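Local coordinates for DUF6836 domain-containing protein (Clostridium leptum, PDB 4PW1) that is of unknown function but folds as a nine-stranded antiparallel beta sheet surrounded by alpha-helices, at residues 48-53 / 69-74; 52-55 / 61-64; 98-101 / 106-109; 187-192 / 197-202. All blocks are in the same frame, centred on the assembly; numbering follows the deposited sequence.

Interaction 1 of 4, residues 48-53 / 69-74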
# COMPACT_ATOMS: atom_id res chain seq x y z
N SER B 48 -28.97 -8.75 -1.52
CA SER B 48 -29.41 -9.01 -2.85
C SER B 48 -28.45 -8.43 -3.87
O SER B 48 -28.06 -9.10 -4.83
CB SER B 48 -30.82 -8.40 -3.03
OG SER B 48 -31.15 -8.55 -4.36
N PHE B 49 -28.05 -7.17 -3.66
CA PHE B 49 -27.11 -6.56 -4.54
C PHE B 49 -25.76 -7.33 -4.59
O PHE B 49 -25.16 -7.51 -5.67
CB PHE B 49 -26.88 -5.10 -4.13
CG PHE B 49 -25.81 -4.42 -4.95
CD1 PHE B 49 -26.11 -3.88 -6.18
CD2 PHE B 49 -24.51 -4.35 -4.49
CE1 PHE B 49 -25.12 -3.28 -6.95
CE2 PHE B 49 -23.52 -3.75 -5.26
CZ PHE B 49 -23.81 -3.22 -6.50
N ALA B 50 -25.27 -7.76 -3.44
CA ALA B 50 -24.01 -8.50 -3.38
C ALA B 50 -24.09 -9.88 -4.11
O ALA B 50 -23.17 -10.28 -4.82
CB ALA B 50 -23.59 -8.70 -1.94
N ALA B 51 -25.17 -10.63 -3.87
CA ALA B 51 -25.42 -11.88 -4.60
C ALA B 51 -25.37 -11.70 -6.12
O ALA B 51 -24.71 -12.47 -6.84
CB ALA B 51 -26.75 -12.48 -4.22
N ASN B 52 -26.05 -10.67 -6.61
CA ASN B 52 -26.01 -10.37 -8.03
C ASN B 52 -24.61 -9.87 -8.50
O ASN B 52 -24.16 -10.17 -9.60
CB ASN B 52 -27.08 -9.36 -8.33
CG ASN B 52 -28.46 -10.00 -8.34
OD1 ASN B 52 -28.79 -10.71 -9.26
ND2 ASN B 52 -29.23 -9.76 -7.34
N SER B 53 -23.94 -9.11 -7.66
CA SER B 53 -22.55 -8.69 -7.98
C SER B 53 -21.61 -9.88 -8.18
O SER B 53 -20.83 -9.93 -9.15
CB SER B 53 -22.02 -7.79 -6.89
OG SER B 53 -22.78 -6.59 -6.82
N PRO B 69 -27.00 -17.18 2.89
CA PRO B 69 -26.44 -17.51 4.18
C PRO B 69 -24.97 -17.14 4.38
O PRO B 69 -24.53 -17.07 5.51
CB PRO B 69 -26.58 -19.04 4.26
CG PRO B 69 -27.65 -19.39 3.27
CD PRO B 69 -27.51 -18.38 2.17
N LEU B 70 -24.23 -16.89 3.31
CA LEU B 70 -22.80 -16.62 3.42
C LEU B 70 -22.47 -15.13 3.33
O LEU B 70 -21.38 -14.71 3.68
CB LEU B 70 -22.04 -17.36 2.32
CG LEU B 70 -22.25 -18.87 2.26
CD1 LEU B 70 -21.48 -19.45 1.10
CD2 LEU B 70 -21.80 -19.51 3.56
N ILE B 71 -23.39 -14.33 2.81
CA ILE B 71 -23.13 -12.90 2.68
C ILE B 71 -23.38 -12.17 4.01
O ILE B 71 -24.47 -11.72 4.28
CB ILE B 71 -24.00 -12.31 1.57
CG1 ILE B 71 -23.61 -12.98 0.24
CG2 ILE B 71 -23.81 -10.81 1.46
CD1 ILE B 71 -24.57 -12.66 -0.91
N LYS B 72 -22.32 -11.97 4.78
CA LYS B 72 -22.39 -11.34 6.08
C LYS B 72 -21.60 -10.04 6.16
O LYS B 72 -20.40 -10.00 6.55
CB LYS B 72 -21.93 -12.34 7.14
CG LYS B 72 -22.87 -13.54 7.26
CD LYS B 72 -22.53 -14.35 8.50
CE LYS B 72 -21.41 -15.32 8.21
NZ LYS B 72 -21.88 -16.47 7.39
N PHE B 73 -22.27 -8.97 5.77
CA PHE B 73 -21.69 -7.64 5.86
C PHE B 73 -21.49 -7.20 7.29
O PHE B 73 -22.26 -7.59 8.20
CB PHE B 73 -22.51 -6.60 5.09
CG PHE B 73 -22.25 -6.61 3.61
CD1 PHE B 73 -22.94 -7.45 2.76
CD2 PHE B 73 -21.25 -5.78 3.07
CE1 PHE B 73 -22.68 -7.44 1.39
CE2 PHE B 73 -21.02 -5.75 1.71
CZ PHE B 73 -21.73 -6.59 0.87
N ARG B 74 -20.42 -6.43 7.50
CA ARG B 74 -20.08 -5.85 8.79
C ARG B 74 -20.08 -4.35 8.64
O ARG B 74 -19.51 -3.80 7.68
CB ARG B 74 -18.74 -6.36 9.29
CG ARG B 74 -18.75 -7.86 9.55
CD ARG B 74 -17.62 -8.34 10.44
NE ARG B 74 -16.35 -8.21 9.77
CZ ARG B 74 -15.63 -9.23 9.28
NH1 ARG B 74 -16.03 -10.49 9.40
NH2 ARG B 74 -14.48 -8.96 8.69
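Ala50 and Ile71 lie at the middle of a small, wholly apolar contact in which a helix meets an irregular piece of chain. The methyl of Ala50 touches two partners: Ile71 CG2 lies 4.0 Å from Ala50 CB, and Phe73 presents a ring edge, with CE1 3.7 Å from the same Ala50 CB. That methyl lies in the plane of the ring, so the phenyl points its rim at the helix. The other branch of Ile71 serves the neighbouring residue. Its CG1 stands anti to the carbonyl carbon (chi1 -63°), and the extended branch carries CD1 along the helix to within 3.6 Å of Ala51 N. The two branches thus straddle consecutive alanines, whose short side chains let the loop close in on the helix backbone. The contact is a piece of the layer between helix 44-58 and the antiparallel sheet: Ile71 also packs on Met86 and Phe73 on Leu83, both of strand 80-89. The side chains of Asn52 and Ser53 bond back to the helix's own carbonyls. Asn52 ND2 donates to Ser48 O (2.8 Å) from the face of the carbonyl opposite to that used by Asn52 N, and Ser53 OG reaches Phe49 O in the same manner at 2.8 Å.

Interaction 2 of 4, residues 52-55 / 61-64; sequences NSVR and SWTD
Arg55 buries the most surface here, and it does so by reaching from helix 44-58 to the loop that follows. Its chain bends at chi3 (-73°), which turns the guanidinium toward the backbone of 62-64. NH1 donates to the carbonyl oxygen Trp62 O at 3.0 Å in a nearly straight bond (162°), and Arg55 CD also rests 3.3 Å from Trp62 O. The same guanidinium makes a salt bridge with Asp64 through both terminal nitrogens, but to one oxygen: NH2 lies 2.8 Å and NH1 3.0 Å from Asp64 OD1. The two planes are 48° apart, and both donors come to OD1 from the same face of the carboxylate while the oxygen stays in the plane of the guanidinium. A further bond from Arg55 NH2 to Asn52 OD1, one turn back, helps fix the rotation of the group. Trp62 is the second large contributor. Its six-membered ring meets Val54, CZ3 being 3.7 Å from Val54 CG1, and the two side chains cross at about a right angle; the indole NE1 is bonded to Thr89 O. Asp64 begins the short helix 64-67, with Thr63 as its N-cap and Thr63 N bonded to Glu66 OE1. The arrangement is a tight connection between helices 44-58 and 64-67, in which an arginine of the first holds the loop and the N-terminal residue of the second.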
# COMPACT_ATOMS: atom_id res chain seq x y z
N ASN B 52 -26.05 -10.67 -6.61
CA ASN B 52 -26.01 -10.37 -8.03
C ASN B 52 -24.61 -9.87 -8.50
O ASN B 52 -24.16 -10.17 -9.60
CB ASN B 52 -27.08 -9.36 -8.33
CG ASN B 52 -28.46 -10.00 -8.34
OD1 ASN B 52 -28.79 -10.71 -9.26
ND2 ASN B 52 -29.23 -9.76 -7.34
N SER B 53 -23.94 -9.11 -7.66
CA SER B 53 -22.55 -8.69 -7.98
C SER B 53 -21.61 -9.88 -8.18
O SER B 53 -20.83 -9.93 -9.15
CB SER B 53 -22.02 -7.79 -6.89
OG SER B 53 -22.78 -6.59 -6.82
N VAL B 54 -21.71 -10.87 -7.29
CA VAL B 54 -20.93 -12.09 -7.41
C VAL B 54 -21.20 -12.76 -8.76
O VAL B 54 -20.24 -13.08 -9.50
CB VAL B 54 -21.22 -13.07 -6.25
CG1 VAL B 54 -20.57 -14.44 -6.50
CG2 VAL B 54 -20.76 -12.48 -4.91
N ARG B 55 -22.47 -12.96 -9.12
CA ARG B 55 -22.77 -13.61 -10.40
C ARG B 55 -22.37 -12.81 -11.65
O ARG B 55 -21.87 -13.37 -12.62
CB ARG B 55 -24.26 -13.98 -10.49
CG ARG B 55 -24.70 -15.12 -9.57
CD ARG B 55 -26.13 -15.53 -9.90
NE ARG B 55 -27.06 -14.52 -9.43
CZ ARG B 55 -27.61 -14.51 -8.22
NH1 ARG B 55 -27.32 -15.42 -7.30
NH2 ARG B 55 -28.41 -13.52 -7.88
N SER B 61 -21.99 -19.28 -10.72
CA SER B 61 -23.39 -19.65 -10.92
C SER B 61 -24.19 -19.81 -9.64
O SER B 61 -25.36 -20.21 -9.70
CB SER B 61 -23.43 -20.99 -11.65
OG SER B 61 -22.70 -21.93 -10.87
N TRP B 62 -23.61 -19.54 -8.47
CA TRP B 62 -24.34 -19.82 -7.22
C TRP B 62 -25.68 -19.07 -7.21
O TRP B 62 -25.77 -17.91 -7.62
CB TRP B 62 -23.56 -19.38 -5.98
CG TRP B 62 -22.19 -19.95 -5.89
CD1 TRP B 62 -21.80 -21.13 -5.34
CD2 TRP B 62 -21.00 -19.34 -6.43
NE1 TRP B 62 -20.43 -21.27 -5.45
CE2 TRP B 62 -19.93 -20.18 -6.12
CE3 TRP B 62 -20.75 -18.14 -7.12
CZ2 TRP B 62 -18.61 -19.89 -6.51
CZ3 TRP B 62 -19.46 -17.84 -7.49
CH2 TRP B 62 -18.40 -18.72 -7.20
N THR B 63 -26.69 -19.73 -6.66
CA THR B 63 -28.00 -19.12 -6.50
C THR B 63 -28.07 -18.29 -5.22
O THR B 63 -27.18 -18.35 -4.34
CB THR B 63 -29.07 -20.20 -6.38
OG1 THR B 63 -28.82 -20.95 -5.19
CG2 THR B 63 -29.05 -21.12 -7.62
N ASP B 64 -29.16 -17.55 -5.09
CA ASP B 64 -29.40 -16.76 -3.89
C ASP B 64 -29.52 -17.64 -2.65
O ASP B 64 -29.02 -17.30 -1.58
CB ASP B 64 -30.67 -15.89 -4.07
CG ASP B 64 -30.43 -14.69 -4.98
OD1 ASP B 64 -29.28 -14.40 -5.34
OD2 ASP B 64 -31.36 -14.01 -5.33

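Interaction 3 of 4, residues 98-101 / 106-109; sequences VNMA and GLCY
Met100, a selenomethionine, and Leu107 form the apolar centre on the helix-covered side of this strand pair. Met100 CE touches Leu107 CD1 at 3.5 Å; the chain of Met100 bends at chi3 (50°) to bring its methyl there, while Leu107, with CG anti to the backbone N, directs CD1 to that methyl and to Ala101 O. Phe49 of helix 44-58 packs on both side chains. Ala101 and Tyr109 occupy the other face, their CB atoms 4.0 Å apart, with Cys108 SG just beyond, 4.1 Å from Ala101 CB. From there the Tyr109 ring extends back along the neighbouring strand: CE1 lies 3.7 Å from Asn99 CB, and Asn99 O sits in the plane of the ring at its edge. Trp31 meets this tyrosine edge-to-face, and the amide of Asn99 turns away to bond the backbone of Asp85.

Between the two faces run the backbone bonds. Ala101 N donates to Tyr109 O at 3.0 Å, and that carbonyl also receives a CA-H...O contact from Met100 CA. Gly106 starts the second strand with a positive phi, at backbone angles that would press a beta carbon against the preceding carbonyl oxygen. In return for the bond from its N, Ala101 O takes two donors, a well-directed one from Cys108 N (3.1 Å, 161°) and a weak one from Tyr109 N. Two residues, Cys108 and Tyr109, thus stand opposite the single Ala101, the definition of a classic beta bulge, here placed near the turn of the antiparallel hairpin 95-103/106-114.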
# COMPACT_ATOMS: atom_id res chain seq x y z
N VAL B 98 -14.26 -13.55 -2.09
CA VAL B 98 -14.94 -12.35 -2.50
C VAL B 98 -14.82 -11.29 -1.40
O VAL B 98 -15.10 -11.56 -0.23
CB VAL B 98 -16.42 -12.60 -2.71
CG1 VAL B 98 -17.15 -11.31 -3.10
CG2 VAL B 98 -16.62 -13.66 -3.75
N ASN B 99 -14.44 -10.09 -1.81
CA ASN B 99 -14.40 -8.93 -0.95
C ASN B 99 -15.24 -7.82 -1.57
O ASN B 99 -15.19 -7.60 -2.79
CB ASN B 99 -12.97 -8.45 -0.76
CG ASN B 99 -12.23 -9.31 0.22
OD1 ASN B 99 -12.33 -9.11 1.43
ND2 ASN B 99 -11.61 -10.36 -0.27
N MSE B 100 -16.02 -7.13 -0.74
CA MSE B 100 -16.80 -6.01 -1.20
C MSE B 100 -16.94 -4.98 -0.17
O MSE B 100 -16.81 -5.25 1.01
CB MSE B 100 -18.27 -6.41 -1.55
CG MSE B 100 -18.30 -7.48 -2.58
SE MSE B 100 -20.23 -7.90 -3.13
CE MSE B 100 -20.77 -6.25 -3.43
N ALA B 101 -17.21 -3.76 -0.60
CA ALA B 101 -17.51 -2.69 0.33
C ALA B 101 -18.42 -1.67 -0.30
O ALA B 101 -18.30 -1.38 -1.50
CB ALA B 101 -16.26 -2.00 0.80
N GLY B 106 -22.20 4.25 -2.73
CA GLY B 106 -22.54 2.94 -3.31
C GLY B 106 -21.38 1.97 -3.28
O GLY B 106 -20.60 1.94 -2.32
N LEU B 107 -21.31 1.12 -4.31
CA LEU B 107 -20.31 0.07 -4.37
C LEU B 107 -18.98 0.70 -4.71
O LEU B 107 -18.81 1.25 -5.78
CB LEU B 107 -20.65 -0.99 -5.43
CG LEU B 107 -19.67 -2.15 -5.56
CD1 LEU B 107 -19.69 -3.02 -4.28
CD2 LEU B 107 -20.01 -3.03 -6.75
N CYS B 108 -18.04 0.63 -3.78
CA CYS B 108 -16.72 1.26 -3.96
C CYS B 108 -15.58 0.25 -4.03
O CYS B 108 -14.45 0.62 -4.28
CB CYS B 108 -16.47 2.28 -2.84
SG CYS B 108 -16.52 1.63 -1.15
N TYR B 109 -15.88 -1.01 -3.75
CA TYR B 109 -14.91 -2.06 -3.82
C TYR B 109 -15.57 -3.40 -4.10
O TYR B 109 -16.55 -3.74 -3.49
CB TYR B 109 -14.04 -2.12 -2.55
CG TYR B 109 -12.92 -3.12 -2.66
CD1 TYR B 109 -13.18 -4.50 -2.61
CD2 TYR B 109 -11.62 -2.72 -2.91
CE1 TYR B 109 -12.17 -5.42 -2.77
CE2 TYR B 109 -10.59 -3.64 -3.08
CZ TYR B 109 -10.87 -4.96 -2.99
OH TYR B 109 -9.89 -5.85 -3.18

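Interaction 4 of 4, residues 187-192 / 197-202; sequences QMRKEQ and IGDNLY
Arg189 reaches across from the end of helix 173-190 to the start of helix 198-210, where it meets Gly198 and Asp199. This is one of two modelled conformers of the arginine, so the details are tentative. The packing part is slight: Arg189 NH2 lies 3.9 Å from Gly198 CA, at an oblique angle to the guanidinium. Its side chain is extended from CG to NE (chi3 -172°), and that length carries the charged end over the gap between backbones whose nearest CA atoms, Arg189 and Gly198, are 9.0 Å apart.

The electrostatic part is looser still. Asp199 OD1 stands 4.2 Å from Arg189 NH2, near the guanidinium plane but beyond salt-bridge range, with the two planar groups turned 38° from each other. The firmer partner of NH2 is Asp195 in the connecting loop, which takes it in a salt bridge through OD2 and uses OD1 to accept from the backbone nitrogens of Ile197 and Gly198.

Within 187-192 the backbone closes off the first helix, Gln192 taking positive phi (50°) while its N bonds Arg189 O at 2.8 Å, although this end is poorly ordered. Two consecutive surface helices, 173-190 and 198-210, are thus joined by a short loop, the first ended by a Schellman motif.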
# COMPACT_ATOMS: atom_id res chain seq x y z
N GLN B 187 -29.84 -5.13 -14.14
CA GLN B 187 -30.44 -6.21 -13.36
C GLN B 187 -31.13 -5.66 -12.09
O GLN B 187 -32.32 -5.99 -11.85
CB GLN B 187 -29.37 -7.24 -13.00
CG GLN B 187 -29.81 -8.38 -12.09
CD GLN B 187 -30.89 -9.24 -12.70
OE1 GLN B 187 -31.10 -9.24 -13.91
NE2 GLN B 187 -31.59 -9.98 -11.85
N MSE B 188 -30.45 -4.79 -11.32
CA MSE B 188 -31.07 -4.21 -10.12
C MSE B 188 -32.30 -3.32 -10.46
O MSE B 188 -33.33 -3.38 -9.80
CB MSE B 188 -30.04 -3.42 -9.31
CG MSE B 188 -28.84 -4.25 -8.88
SE MSE B 188 -29.28 -5.93 -7.98
CE MSE B 188 -29.65 -7.24 -9.25
N ARG B 189 -32.21 -2.50 -11.50
CA ARG B 189 -33.31 -1.60 -11.83
C ARG B 189 -34.53 -2.37 -12.33
O ARG B 189 -35.64 -2.11 -11.87
CB ARG B 189 -32.87 -0.52 -12.82
CG ARG B 189 -31.83 0.40 -12.21
CD ARG B 189 -31.51 1.65 -13.02
NE ARG B 189 -30.38 2.42 -12.49
CZ ARG B 189 -30.35 3.00 -11.30
NH1 ARG B 189 -31.35 2.85 -10.45
NH2 ARG B 189 -29.31 3.71 -10.93
N LYS B 190 -34.31 -3.33 -13.25
CA LYS B 190 -35.36 -4.27 -13.75
C LYS B 190 -36.13 -4.87 -12.60
O LYS B 190 -37.34 -4.93 -12.64
CB LYS B 190 -34.77 -5.42 -14.59
N GLU B 191 -35.42 -5.31 -11.57
CA GLU B 191 -36.04 -5.93 -10.40
C GLU B 191 -36.53 -4.91 -9.37
O GLU B 191 -36.97 -5.29 -8.30
CB GLU B 191 -35.03 -6.86 -9.67
CG GLU B 191 -34.36 -7.93 -10.55
CD GLU B 191 -35.23 -9.16 -10.75
OE1 GLU B 191 -35.58 -9.80 -9.74
OE2 GLU B 191 -35.55 -9.49 -11.92
N GLN B 192 -36.36 -3.62 -9.66
CA GLN B 192 -36.69 -2.55 -8.71
C GLN B 192 -36.09 -2.74 -7.30
O GLN B 192 -36.73 -2.41 -6.31
CB GLN B 192 -38.21 -2.38 -8.64
CG GLN B 192 -38.85 -2.28 -10.01
CD GLN B 192 -40.29 -1.78 -9.96
OE1 GLN B 192 -41.16 -2.43 -9.38
NE2 GLN B 192 -40.53 -0.63 -10.57
N ILE B 197 -24.58 0.39 -7.92
CA ILE B 197 -23.50 0.66 -8.88
C ILE B 197 -23.81 1.74 -9.95
O ILE B 197 -22.89 2.39 -10.47
CB ILE B 197 -22.97 -0.65 -9.54
CG1 ILE B 197 -21.59 -0.33 -10.16
CG2 ILE B 197 -23.96 -1.23 -10.58
CD1 ILE B 197 -20.75 -1.54 -10.49
N GLY B 198 -25.09 1.92 -10.28
CA GLY B 198 -25.51 2.80 -11.43
C GLY B 198 -25.02 4.22 -11.34
O GLY B 198 -24.53 4.80 -12.33
N ASP B 199 -25.04 4.75 -10.12
CA ASP B 199 -24.55 6.11 -9.89
C ASP B 199 -23.05 6.26 -10.09
O ASP B 199 -22.56 7.39 -10.25
CB ASP B 199 -24.92 6.61 -8.47
CG ASP B 199 -26.40 6.93 -8.32
OD1 ASP B 199 -27.11 6.85 -9.29
OD2 ASP B 199 -26.85 7.24 -7.20
N ASN B 200 -22.30 5.14 -10.04
CA ASN B 200 -20.85 5.17 -10.21
C ASN B 200 -20.32 4.89 -11.63
O ASN B 200 -19.11 5.06 -11.90
CB ASN B 200 -20.20 4.21 -9.20
CG ASN B 200 -20.29 4.73 -7.78
OD1 ASN B 200 -20.50 5.93 -7.56
ND2 ASN B 200 -20.12 3.81 -6.80
N LEU B 201 -21.22 4.49 -12.54
CA LEU B 201 -20.82 3.99 -13.86
C LEU B 201 -20.16 5.07 -14.70
O LEU B 201 -19.11 4.83 -15.32
CB LEU B 201 -22.02 3.40 -14.65
CG LEU B 201 -22.72 2.19 -14.04
CD1 LEU B 201 -23.93 1.83 -14.90
CD2 LEU B 201 -21.74 1.03 -13.95
N TYR B 202 -20.75 6.25 -14.74
CA TYR B 202 -20.15 7.34 -15.50
C TYR B 202 -18.73 7.64 -14.95
O TYR B 202 -17.78 7.80 -15.71
CB TYR B 202 -21.02 8.61 -15.49
CG TYR B 202 -20.33 9.71 -16.23
CD1 TYR B 202 -20.43 9.81 -17.61
CD2 TYR B 202 -19.50 10.60 -15.56
CE1 TYR B 202 -19.72 10.77 -18.31
CE2 TYR B 202 -18.77 11.56 -16.25
CZ TYR B 202 -18.88 11.63 -17.62
OH TYR B 202 -18.20 12.58 -18.32

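In the fold
Interactions 1 and 2 share Asn52 and Ser53 of helix 44-58, and their centres lie about 9 Å apart. Next along the chain comes interaction 3, a hairpin within the nine-stranded sheet, about 10 Å from the centre of interaction 1. Met100 and Leu107 join the two, packing against Ala50 and Phe49. Interaction 4 closes the series, its centre about 15 to 16 Å from those of the others, in the second of the two DUF6836 regions of the chain. Helix 44-58 is the common hub: it rests on the strands of interaction 3 and touches Met188 and Ile197 of interaction 4, so the two DUF6836 regions pack together as one body, with helices covering the strands.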